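Local coordinates for protein short chain dehydrogenase (A0QTM2 homolog) (Mycobacterium thermoresistibile, PDB 3SC4) that probably catalyses the NAD(P)(H)-dependent oxidation or reduction of an unidentified substrate, as other Rossmann-fold members of the short-chain dehydrogenase family do, at residues V39-E44 against V71-D76; C97-S102 against P145-L150; A101-L106 against F117-G122; G122-G127 against T164-A169; L150-R155 against M168-M173. All blocks are in the same frame, centred on the assembly; numbering follows the deposited sequence. Where two conformers were deposited one is given.

Overall arrangement
The five contacts illustrate how a Rossmann-type fold changes its chemistry with depth. Contact 2 lies nearest the chain's centre and is a buried pairing of parallel strands, built on backbone hydrogen bonds. Contact 1 ends another strand pair of the same sheet, about 16 Å away between centres; it is only partly buried, and one backbone bond gives way to charged side chains. Contacts 3 and 4 both use helix 114-135, with centres about 5 Å apart: the first is apolar and near the surface, the second buried between helices. Contact 5, also buried, shares helix 164-183 with contact 4 and mixes hydrogen bonds with ring packing. Contacts 3, 4 and 5 also touch the second subunit.

Contact 1: residues V39-E44 against V71-D76; sequences VAKSAE and VGDIRD
K41 reaches across to D73 and R75 just where two parallel strands of the sheet come to an end. From its CB the chain leaves with CG anti to the backbone N (chi1 170°), a course that lays it alongside the D73 side chain, both pointing the same way. The first atom to touch is CD, 3.5 Å from OD2 of D73. CE comes next, 3.6 Å from NH2 of R75 and at the edge of the guanidinium group, although R75 was modelled in two conformers and this approach is less certain. NZ of K41 stops 4.1 Å from OD2 of D73, where the opposite charges may still attract weakly, beyond a salt bridge. D73 spends its other oxygen locally: OD1 closes an Asx turn by accepting from the backbone N of R75. Between the backbones, N of G72 donates to O of A40 at 2.6 Å, the one hydrogen bond between the segments. CG2 of V39 packs 3.6 Å from O of G72, and CB of A43 meets CG2 of V71 at 3.8 Å. D73, just past strand 66-71, and K41, just past strand 35-40, have positions consistent with the adenosine end of a dinucleotide site in a Rossmann fold of the short-chain dehydrogenase family.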
# COMPACT_ATOMS: atom_id res chain seq x y z
N VAL B 39 20.86 9.43 5.09
CA VAL B 39 20.71 9.81 3.70
C VAL B 39 19.55 10.82 3.55
O VAL B 39 18.46 10.58 4.08
CB VAL B 39 20.51 8.56 2.81
CG1 VAL B 39 19.17 7.90 3.10
CG2 VAL B 39 20.63 8.93 1.35
N ALA B 40 19.79 11.94 2.88
CA ALA B 40 18.73 12.90 2.50
C ALA B 40 18.91 13.41 1.07
O ALA B 40 19.98 13.28 0.47
CB ALA B 40 18.69 14.07 3.47
N LYS B 41 17.84 13.99 0.52
CA LYS B 41 17.81 14.41 -0.87
C LYS B 41 18.76 15.55 -1.15
O LYS B 41 19.44 15.55 -2.18
CB LYS B 41 16.38 14.81 -1.28
CG LYS B 41 16.31 15.50 -2.69
CD LYS B 41 15.00 15.17 -3.45
CE LYS B 41 14.54 16.32 -4.41
NZ LYS B 41 15.36 16.52 -5.64
N SER B 42 18.82 16.51 -0.23
CA SER B 42 19.64 17.72 -0.39
C SER B 42 20.37 18.04 0.91
O SER B 42 19.96 17.64 2.00
CB SER B 42 18.75 18.91 -0.83
OG SER B 42 19.48 20.13 -0.97
N ALA B 43 21.47 18.76 0.77
CA ALA B 43 22.31 19.19 1.86
C ALA B 43 22.13 20.69 2.14
O ALA B 43 22.71 21.22 3.10
CB ALA B 43 23.77 18.92 1.50
N GLU B 44 21.37 21.38 1.29
CA GLU B 44 21.14 22.82 1.46
C GLU B 44 20.16 23.06 2.62
O GLU B 44 19.13 22.42 2.71
CB GLU B 44 20.57 23.45 0.17
N VAL B 71 24.34 12.54 0.69
CA VAL B 71 23.34 13.12 -0.19
C VAL B 71 22.79 12.05 -1.13
O VAL B 71 23.55 11.43 -1.88
CB VAL B 71 23.91 14.25 -1.02
CG1 VAL B 71 22.96 14.59 -2.19
CG2 VAL B 71 24.15 15.46 -0.11
N GLY B 72 21.47 11.84 -1.08
CA GLY B 72 20.82 10.93 -2.02
C GLY B 72 19.31 10.96 -1.97
O GLY B 72 18.72 10.94 -0.93
N ASP B 73 18.70 10.99 -3.14
CA ASP B 73 17.25 10.96 -3.28
C ASP B 73 16.74 9.52 -3.12
O ASP B 73 16.98 8.65 -3.97
CB ASP B 73 16.86 11.55 -4.66
CG ASP B 73 15.36 11.80 -4.79
OD1 ASP B 73 14.60 11.31 -3.93
OD2 ASP B 73 14.94 12.48 -5.76
N ILE B 74 16.02 9.28 -2.04
CA ILE B 74 15.42 7.96 -1.76
C ILE B 74 14.49 7.46 -2.89
O ILE B 74 14.15 6.29 -2.93
CB ILE B 74 14.59 8.02 -0.47
CG1 ILE B 74 14.08 6.65 -0.04
CG2 ILE B 74 13.38 8.97 -0.67
CD1 ILE B 74 13.41 6.70 1.36
N ARG B 75 14.05 8.38 -3.75
CA ARG B 75 13.20 8.02 -4.87
C ARG B 75 14.02 7.56 -6.06
O ARG B 75 13.46 7.05 -7.02
CB ARG B 75 12.29 9.18 -5.27
CG ARG B 75 11.03 9.29 -4.41
CD ARG B 75 10.35 10.64 -4.62
NE ARG B 75 11.30 11.75 -4.55
CZ ARG B 75 11.06 12.95 -5.07
NH1 ARG B 75 9.91 13.19 -5.69
NH2 ARG B 75 11.96 13.91 -4.98
N ASP B 76 15.34 7.72 -5.99
CA ASP B 76 16.24 7.25 -7.05
C ASP B 76 16.93 6.01 -6.51
O ASP B 76 17.69 6.07 -5.54
CB ASP B 76 17.23 8.37 -7.41
CG ASP B 76 18.30 7.95 -8.42
OD1 ASP B 76 18.39 6.76 -8.78
OD2 ASP B 76 19.07 8.83 -8.84

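Contact 2: residues C97-S102 against P145-L150; sequences CVNNAS and PHILTL
N99 loses more surface to this contact than any other residue, and it grips the neighbouring strand with both backbone and side chain. Its backbone N donates to O of L148 at 2.8 Å, and its O accepts from the backbone N of L150 at 3.0 Å. Its CG stands beside the backbone N (chi1 -64°), which carries the amide over T149 on the same side of the sheet. There ND2 donates to OG1 of T149 at 3.1 Å, almost straight (165° at the hydrogen) and close to the amide plane. The same nitrogen also bonds S132 OG on helix 114-135, so two hydroxyls hold the buried amide and fix its rotation. C97, two residues earlier, repeats the backbone pattern. C97 N donates to H146 O. C97 O accepts from L148 N at 2.8 Å, while CB of C97 rests on CG1 of I147 at 4.2 Å. L150 completes the trio just past the strand end. Its two methyls part company, CD2 lying 3.3 Å from OD1 of N100 and CD1 4.2 Å from CG1 of V98. N99 to S102 read NNAS, probably corresponding to the family's NNAG motif, which steadies the central sheet. The strand segments run parallel, 11° apart and 4.7 Å between axes. On the far side of 96-99 lies strand 11-15, bonded to V98, and beyond 146-149 comes strand 190-195. Helix 114-135 packs on the face carrying C97 and N99, and helix 222-232 on the one carrying L148, with Y224 of that helix touching L150.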
# COMPACT_ATOMS: atom_id res chain seq x y z
N CYS B 97 18.57 -0.83 10.12
CA CYS B 97 18.00 -0.05 9.05
C CYS B 97 16.73 0.60 9.59
O CYS B 97 15.81 -0.10 9.99
CB CYS B 97 17.64 -0.97 7.89
SG CYS B 97 16.81 -0.11 6.54
N VAL B 98 16.71 1.92 9.67
CA VAL B 98 15.52 2.63 10.10
C VAL B 98 14.92 3.37 8.93
O VAL B 98 15.56 4.22 8.35
CB VAL B 98 15.81 3.64 11.21
CG1 VAL B 98 14.58 4.47 11.48
CG2 VAL B 98 16.27 2.92 12.47
N ASN B 99 13.69 3.03 8.58
CA ASN B 99 12.94 3.73 7.54
C ASN B 99 12.11 4.82 8.17
O ASN B 99 11.01 4.57 8.68
CB ASN B 99 12.05 2.76 6.76
CG ASN B 99 12.84 1.72 6.02
OD1 ASN B 99 13.62 2.04 5.14
ND2 ASN B 99 12.66 0.46 6.38
N ASN B 100 12.65 6.04 8.14
CA ASN B 100 12.01 7.22 8.73
C ASN B 100 11.59 8.29 7.71
O ASN B 100 10.73 9.06 7.99
CB ASN B 100 12.92 7.81 9.82
CG ASN B 100 12.53 9.26 10.22
OD1 ASN B 100 11.44 9.49 10.77
ND2 ASN B 100 13.42 10.22 9.92
N ALA B 101 12.18 8.33 6.52
CA ALA B 101 11.80 9.33 5.52
C ALA B 101 10.30 9.32 5.32
O ALA B 101 9.68 8.26 5.24
CB ALA B 101 12.49 9.07 4.22
N SER B 102 9.70 10.50 5.25
CA SER B 102 8.26 10.59 5.20
C SER B 102 7.77 11.73 4.37
O SER B 102 8.52 12.58 3.93
CB SER B 102 7.69 10.66 6.61
OG SER B 102 7.99 11.90 7.20
N PRO B 145 20.43 -8.22 13.81
CA PRO B 145 20.00 -7.18 12.86
C PRO B 145 18.51 -6.82 12.90
O PRO B 145 17.67 -7.71 13.03
CB PRO B 145 20.34 -7.80 11.50
CG PRO B 145 20.35 -9.28 11.76
CD PRO B 145 20.85 -9.46 13.13
N HIS B 146 18.21 -5.53 12.76
CA HIS B 146 16.86 -5.02 12.89
C HIS B 146 16.52 -4.06 11.78
O HIS B 146 17.26 -3.12 11.53
CB HIS B 146 16.71 -4.23 14.20
CG HIS B 146 16.20 -5.05 15.33
ND1 HIS B 146 14.86 -5.12 15.64
CD2 HIS B 146 16.84 -5.87 16.20
CE1 HIS B 146 14.70 -5.94 16.67
NE2 HIS B 146 15.89 -6.40 17.03
N ILE B 147 15.38 -4.28 11.13
CA ILE B 147 14.78 -3.22 10.34
C ILE B 147 13.63 -2.63 11.14
O ILE B 147 12.82 -3.36 11.67
CB ILE B 147 14.25 -3.72 9.02
CG1 ILE B 147 15.36 -4.48 8.27
CG2 ILE B 147 13.72 -2.53 8.25
CD1 ILE B 147 14.95 -5.14 6.92
N LEU B 148 13.57 -1.31 11.22
CA LEU B 148 12.52 -0.64 11.98
C LEU B 148 11.94 0.46 11.13
O LEU B 148 12.68 1.32 10.62
CB LEU B 148 13.09 -0.04 13.26
CG LEU B 148 12.07 0.50 14.26
CD1 LEU B 148 11.25 -0.61 14.86
CD2 LEU B 148 12.80 1.25 15.37
N THR B 149 10.61 0.45 11.00
CA THR B 149 9.92 1.29 10.04
C THR B 149 8.92 2.11 10.80
O THR B 149 8.21 1.61 11.65
CB THR B 149 9.27 0.41 8.94
OG1 THR B 149 10.31 -0.27 8.23
CG2 THR B 149 8.50 1.23 7.95
N LEU B 150 8.92 3.40 10.53
CA LEU B 150 8.20 4.37 11.33
C LEU B 150 6.83 4.59 10.70
O LEU B 150 6.64 5.51 9.88
CB LEU B 150 9.02 5.64 11.48
CG LEU B 150 10.03 5.61 12.66
CD1 LEU B 150 10.67 4.25 12.96
CD2 LEU B 150 11.09 6.69 12.56

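Contact 3: residues A101-L106 against F117-G122; sequences ASAINL and FDLMNG
M120 meets A103 and N105 through a chain that starts beside its own backbone N (chi1 -67°), runs nearly straight at chi2, and bends at its end (chi3 -96°). The first torsion aims CG at A103, whose CB lies 4.1 Å away; the last turns the thioether and its methyl along the loop to N105. SD comes to rest 3.7 Å from the backbone N of N105, and CE packs 3.8 Å from the CB of that residue. The neighbouring L119 takes the other course, with CG anti to its backbone N (chi1 175°), and this swings CD2 round to the same alanine. CD2 of L119 and CB of A103 are modelled 3.3 Å apart, short for two carbons. Thus the A103 methyl, which points at the helix, is met by two consecutive residues, L119 by a branch tip and M120 by its CA, 4.0 Å off, and by CG. The amide of N105 is occupied nearer home: OD1 accepts from the backbone N of G107. Deeper in, M120 also packs on V112 and on P165 of helix 164-183. On another side of the helix, F117 stacks on Y129 of the second subunit and D118 forms a salt bridge with R126 of that subunit. The polar tie comes one turn on, where OE1 of Q124 accepts from the backbone N of A103. Between 101-106 and 117-122, aliphatic groups and one sulfur do the work, so the fit depends on shape and dispersion more than on direction, as suits a small patch near the surface.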
# COMPACT_ATOMS: atom_id res chain seq x y z
N ALA B 101 12.18 8.33 6.52
CA ALA B 101 11.80 9.33 5.52
C ALA B 101 10.30 9.32 5.32
O ALA B 101 9.68 8.26 5.24
CB ALA B 101 12.49 9.07 4.22
N SER B 102 9.70 10.50 5.25
CA SER B 102 8.26 10.59 5.20
C SER B 102 7.77 11.73 4.37
O SER B 102 8.52 12.58 3.93
CB SER B 102 7.69 10.66 6.61
OG SER B 102 7.99 11.90 7.20
N ALA B 103 6.48 11.71 4.11
CA ALA B 103 5.83 12.74 3.35
C ALA B 103 4.36 12.72 3.76
O ALA B 103 3.78 11.66 3.96
CB ALA B 103 5.99 12.48 1.87
N ILE B 104 3.78 13.90 3.88
CA ILE B 104 2.44 14.02 4.43
C ILE B 104 1.60 15.04 3.66
O ILE B 104 2.09 16.06 3.23
CB ILE B 104 2.51 14.38 5.91
CG1 ILE B 104 1.12 14.28 6.53
CG2 ILE B 104 3.14 15.76 6.08
CD1 ILE B 104 1.11 14.01 8.10
N ASN B 105 0.34 14.68 3.42
CA ASN B 105 -0.70 15.56 2.94
C ASN B 105 -1.98 14.85 3.40
O ASN B 105 -2.10 13.64 3.22
CB ASN B 105 -0.65 15.72 1.43
CG ASN B 105 -1.81 16.55 0.88
OD1 ASN B 105 -2.94 16.47 1.35
ND2 ASN B 105 -1.54 17.30 -0.16
N LEU B 106 -2.91 15.60 4.00
CA LEU B 106 -4.05 14.98 4.68
C LEU B 106 -5.33 15.20 3.88
O LEU B 106 -6.44 15.06 4.42
CB LEU B 106 -4.19 15.52 6.12
CG LEU B 106 -2.94 15.35 7.02
CD1 LEU B 106 -3.21 15.86 8.44
CD2 LEU B 106 -2.52 13.90 7.10
N PHE B 117 0.64 12.58 -4.70
CA PHE B 117 0.52 11.16 -4.39
C PHE B 117 1.85 10.46 -4.60
O PHE B 117 2.29 9.72 -3.74
CB PHE B 117 -0.56 10.51 -5.26
CG PHE B 117 -0.66 9.03 -5.08
CD1 PHE B 117 -1.58 8.50 -4.20
CD2 PHE B 117 0.18 8.17 -5.78
CE1 PHE B 117 -1.68 7.14 -4.01
CE2 PHE B 117 0.09 6.81 -5.61
CZ PHE B 117 -0.84 6.29 -4.71
N ASP B 118 2.48 10.70 -5.76
CA ASP B 118 3.75 10.06 -6.10
C ASP B 118 4.86 10.42 -5.14
O ASP B 118 5.74 9.62 -4.84
CB ASP B 118 4.20 10.42 -7.51
CG ASP B 118 3.33 9.84 -8.56
OD1 ASP B 118 2.56 8.92 -8.25
OD2 ASP B 118 3.40 10.33 -9.70
N LEU B 119 4.82 11.61 -4.62
CA LEU B 119 5.85 11.96 -3.69
C LEU B 119 5.66 11.14 -2.41
O LEU B 119 6.64 10.62 -1.83
CB LEU B 119 5.83 13.47 -3.52
CG LEU B 119 6.77 14.05 -2.50
CD1 LEU B 119 7.02 15.53 -2.84
CD2 LEU B 119 6.08 13.85 -1.18
N MET B 120 4.42 10.95 -1.99
CA MET B 120 4.14 10.15 -0.79
C MET B 120 4.43 8.64 -0.99
O MET B 120 5.06 8.00 -0.15
CB MET B 120 2.67 10.34 -0.35
CG MET B 120 2.34 11.74 0.15
SD MET B 120 0.78 11.90 1.05
CE MET B 120 -0.16 12.43 -0.32
N ASN B 121 3.91 8.08 -2.07
CA ASN B 121 4.10 6.69 -2.42
C ASN B 121 5.60 6.50 -2.66
O ASN B 121 6.21 5.54 -2.14
CB ASN B 121 3.27 6.39 -3.65
CG ASN B 121 3.37 4.92 -4.14
OD1 ASN B 121 2.76 4.00 -3.57
ND2 ASN B 121 4.06 4.74 -5.26
N GLY B 122 6.22 7.44 -3.37
CA GLY B 122 7.64 7.32 -3.73
C GLY B 122 8.54 7.21 -2.53
O GLY B 122 9.35 6.29 -2.42

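Contact 4: residues G122-G127 against T164-A169; sequences GIQVRG and TPYMMA
Q124 is the first residue of 122-127 to meet segment 164-169 of helix 164-183, and it lies within a wider pi-type turn that runs from G122 to R126. Its chain runs extended beyond CG, which stands beside the backbone N (chi1 -77°), and its amide nitrogen NE2 reaches 3.5 Å from CB of A169. On the other branch, OE1 approaches CE1 of the Y166 ring obliquely, at 4.2 Å. The polar partners that hold this buried amide lie elsewhere: OE1 accepts from the backbone N of A103 and, weakly, from NZ of K170, while NE2 donates to O of M120. V125 follows and brings the branch beside its backbone N. CG2 sits 3.5 Å from O of A169 and 3.6 Å from CA of A169, so a methyl touches backbone as well as side chain; V125 also packs on M168 of the second subunit. At the end of the segment, G127 N bonds only weakly back to G122 O. The helix segments lie 9.9 Å apart between axes and cross at 34°. Two such helices side by side, both touching their counterparts in the other subunit, are consistent with the four-helix bundle through which short-chain dehydrogenases commonly dimerise.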
# COMPACT_ATOMS: atom_id res chain seq x y z
N GLY B 122 6.22 7.44 -3.37
CA GLY B 122 7.64 7.32 -3.73
C GLY B 122 8.54 7.21 -2.53
O GLY B 122 9.35 6.29 -2.42
N ILE B 123 8.41 8.16 -1.62
CA ILE B 123 9.32 8.22 -0.51
C ILE B 123 9.02 7.11 0.51
O ILE B 123 9.93 6.52 1.06
CB ILE B 123 9.27 9.59 0.17
CG1 ILE B 123 9.85 10.66 -0.77
CG2 ILE B 123 10.05 9.55 1.43
CD1 ILE B 123 9.70 12.11 -0.28
N GLN B 124 7.75 6.82 0.74
CA GLN B 124 7.38 5.95 1.86
C GLN B 124 7.20 4.47 1.51
O GLN B 124 7.70 3.60 2.23
CB GLN B 124 6.14 6.51 2.58
CG GLN B 124 6.50 7.67 3.48
CD GLN B 124 5.35 8.62 3.85
OE1 GLN B 124 5.34 9.17 4.97
NE2 GLN B 124 4.44 8.87 2.91
N VAL B 125 6.47 4.18 0.44
CA VAL B 125 6.18 2.80 0.09
C VAL B 125 7.34 2.30 -0.74
O VAL B 125 8.01 1.37 -0.35
CB VAL B 125 4.90 2.66 -0.69
CG1 VAL B 125 4.61 1.20 -0.93
CG2 VAL B 125 3.75 3.36 0.06
N ARG B 126 7.59 2.96 -1.85
CA ARG B 126 8.71 2.60 -2.70
C ARG B 126 10.04 2.79 -1.96
O ARG B 126 10.90 1.92 -1.99
CB ARG B 126 8.67 3.43 -3.97
CG ARG B 126 9.64 2.95 -5.03
CD ARG B 126 9.49 3.73 -6.32
NE ARG B 126 10.43 3.34 -7.37
CZ ARG B 126 11.61 3.92 -7.60
NH1 ARG B 126 12.05 4.88 -6.80
NH2 ARG B 126 12.37 3.51 -8.63
N GLY B 127 10.18 3.91 -1.27
CA GLY B 127 11.40 4.20 -0.54
C GLY B 127 11.71 3.18 0.55
O GLY B 127 12.87 2.74 0.68
N THR B 164 -7.14 9.08 2.21
CA THR B 164 -6.73 7.94 1.40
C THR B 164 -5.27 7.94 0.94
O THR B 164 -4.55 7.00 1.16
CB THR B 164 -7.70 7.79 0.23
OG1 THR B 164 -9.00 7.55 0.77
CG2 THR B 164 -7.28 6.66 -0.67
N PRO B 165 -4.82 9.02 0.32
CA PRO B 165 -3.43 9.03 -0.12
C PRO B 165 -2.44 8.73 0.99
O PRO B 165 -1.56 7.87 0.84
CB PRO B 165 -3.24 10.46 -0.64
CG PRO B 165 -4.63 10.92 -0.97
CD PRO B 165 -5.50 10.30 0.05
N TYR B 166 -2.55 9.45 2.08
CA TYR B 166 -1.63 9.29 3.20
C TYR B 166 -1.79 7.94 3.88
O TYR B 166 -0.81 7.31 4.20
CB TYR B 166 -1.81 10.43 4.22
CG TYR B 166 -0.78 10.49 5.31
CD1 TYR B 166 0.56 10.62 5.02
CD2 TYR B 166 -1.16 10.43 6.63
CE1 TYR B 166 1.52 10.67 6.05
CE2 TYR B 166 -0.24 10.48 7.66
CZ TYR B 166 1.11 10.59 7.38
OH TYR B 166 2.03 10.65 8.42
N MET B 167 -3.03 7.49 4.09
CA MET B 167 -3.26 6.17 4.67
C MET B 167 -2.64 5.10 3.79
O MET B 167 -2.02 4.17 4.28
CB MET B 167 -4.74 5.91 4.83
CG MET B 167 -5.07 4.52 5.31
SD MET B 167 -5.28 3.33 3.95
CE MET B 167 -6.69 4.01 3.06
N MET B 168 -2.80 5.24 2.48
CA MET B 168 -2.19 4.26 1.55
C MET B 168 -0.67 4.18 1.72
O MET B 168 -0.08 3.08 1.70
CB MET B 168 -2.52 4.60 0.08
CG MET B 168 -3.90 4.21 -0.31
SD MET B 168 -4.33 4.83 -1.94
CE MET B 168 -3.19 3.88 -2.97
N ALA B 169 -0.05 5.34 1.81
CA ALA B 169 1.39 5.43 1.92
C ALA B 169 1.83 4.87 3.26
O ALA B 169 2.74 4.03 3.31
CB ALA B 169 1.86 6.88 1.72

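Contact 5: residues L150-R155 against M168-M173; sequences LSPPIR and MAKYGM
Y171 and R155 form the outer clasp of this contact: OH of the tyrosine donates to O of R155 at a short 2.5 Å, in the carbonyl plane and on a lone pair (123° at the oxygen). The tyrosine ring is gripped from two directions. I154 lies over one face, its CD1 4.2 Å from the centroid and off-centre, a CH-pi contact, whereas CG of P152 meets the ring edge 4.1 Å from CD1 of Y171. One residue earlier, K170 bends at chi2 and chi3 (-49° and -65°), curling NZ back to donate to O of L150 at 3.1 Å. Its CB meanwhile meets CD of P152 at 3.7 Å. CB of S151 rests against CB of M173, 3.8 Å away.

Further out, polar partners position two of these residues: the R155 guanidinium pairs with D275, and S151 OG bonds T174 OG1. The W273 ring also meets that of Y171, and L156 of the second subunit packs on I154. K170, whose NZ is held by O of L150, stands four residues after Y166, the spacing of the YxxxK motif of short-chain dehydrogenases, so the loop leaving strand 146-149 probably lies beside the active site.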
# COMPACT_ATOMS: atom_id res chain seq x y z
N LEU B 150 8.92 3.40 10.53
CA LEU B 150 8.20 4.37 11.33
C LEU B 150 6.83 4.59 10.70
O LEU B 150 6.64 5.51 9.88
CB LEU B 150 9.02 5.64 11.48
CG LEU B 150 10.03 5.61 12.66
CD1 LEU B 150 10.67 4.25 12.96
CD2 LEU B 150 11.09 6.69 12.56
N SER B 151 5.90 3.70 11.08
CA SER B 151 4.59 3.62 10.43
C SER B 151 3.62 2.94 11.37
O SER B 151 4.05 2.35 12.35
CB SER B 151 4.71 2.86 9.12
OG SER B 151 5.08 1.53 9.39
N PRO B 152 2.31 3.03 11.09
CA PRO B 152 1.32 2.67 12.09
C PRO B 152 0.80 1.27 11.93
O PRO B 152 0.99 0.67 10.87
CB PRO B 152 0.18 3.63 11.77
CG PRO B 152 0.21 3.73 10.27
CD PRO B 152 1.66 3.52 9.86
N PRO B 153 0.13 0.74 12.95
CA PRO B 153 -0.63 -0.50 12.80
C PRO B 153 -1.72 -0.33 11.77
O PRO B 153 -2.22 0.80 11.60
CB PRO B 153 -1.32 -0.70 14.16
CG PRO B 153 -0.67 0.23 15.08
CD PRO B 153 -0.11 1.37 14.25
N ILE B 154 -2.04 -1.43 11.10
CA ILE B 154 -3.05 -1.48 10.08
C ILE B 154 -4.37 -1.61 10.81
O ILE B 154 -4.67 -2.64 11.41
CB ILE B 154 -2.90 -2.68 9.15
CG1 ILE B 154 -1.47 -2.78 8.57
CG2 ILE B 154 -3.95 -2.63 8.07
CD1 ILE B 154 -1.03 -1.65 7.72
N ARG B 155 -5.14 -0.53 10.74
CA ARG B 155 -6.48 -0.45 11.32
C ARG B 155 -7.49 -0.37 10.16
O ARG B 155 -7.40 0.51 9.31
CB ARG B 155 -6.57 0.83 12.15
CG ARG B 155 -5.60 0.88 13.36
CD ARG B 155 -6.32 0.30 14.55
NE ARG B 155 -6.27 1.23 15.64
CZ ARG B 155 -7.18 1.35 16.60
NH1 ARG B 155 -8.27 0.61 16.64
NH2 ARG B 155 -6.95 2.24 17.55
N MET B 168 -2.80 5.24 2.48
CA MET B 168 -2.19 4.26 1.55
C MET B 168 -0.67 4.18 1.72
O MET B 168 -0.08 3.08 1.70
CB MET B 168 -2.52 4.60 0.08
CG MET B 168 -3.90 4.21 -0.31
SD MET B 168 -4.33 4.83 -1.94
CE MET B 168 -3.19 3.88 -2.97
N ALA B 169 -0.05 5.34 1.81
CA ALA B 169 1.39 5.43 1.92
C ALA B 169 1.83 4.87 3.26
O ALA B 169 2.74 4.03 3.31
CB ALA B 169 1.86 6.88 1.72
N LYS B 170 1.20 5.29 4.35
CA LYS B 170 1.65 4.84 5.66
C LYS B 170 1.36 3.36 5.85
O LYS B 170 2.22 2.65 6.34
CB LYS B 170 1.05 5.64 6.83
CG LYS B 170 1.45 7.13 6.90
CD LYS B 170 2.95 7.42 6.77
CE LYS B 170 3.78 6.86 7.93
NZ LYS B 170 5.20 7.43 7.90
N TYR B 171 0.18 2.88 5.48
CA TYR B 171 -0.10 1.46 5.58
C TYR B 171 0.81 0.64 4.66
O TYR B 171 1.23 -0.48 5.00
CB TYR B 171 -1.57 1.18 5.23
CG TYR B 171 -2.60 1.45 6.35
CD1 TYR B 171 -2.31 2.25 7.43
CD2 TYR B 171 -3.87 0.93 6.26
CE1 TYR B 171 -3.28 2.50 8.42
CE2 TYR B 171 -4.81 1.16 7.22
CZ TYR B 171 -4.53 1.96 8.30
OH TYR B 171 -5.50 2.17 9.25
N GLY B 172 1.12 1.18 3.49
CA GLY B 172 2.05 0.55 2.55
C GLY B 172 3.42 0.31 3.16
O GLY B 172 3.99 -0.76 2.98
N MET B 173 3.93 1.30 3.91
CA MET B 173 5.19 1.16 4.68
C MET B 173 5.08 0.04 5.67
O MET B 173 5.97 -0.79 5.77
CB MET B 173 5.53 2.43 5.48
CG MET B 173 6.27 3.46 4.79
SD MET B 173 6.63 4.88 5.85
CE MET B 173 8.21 4.53 6.61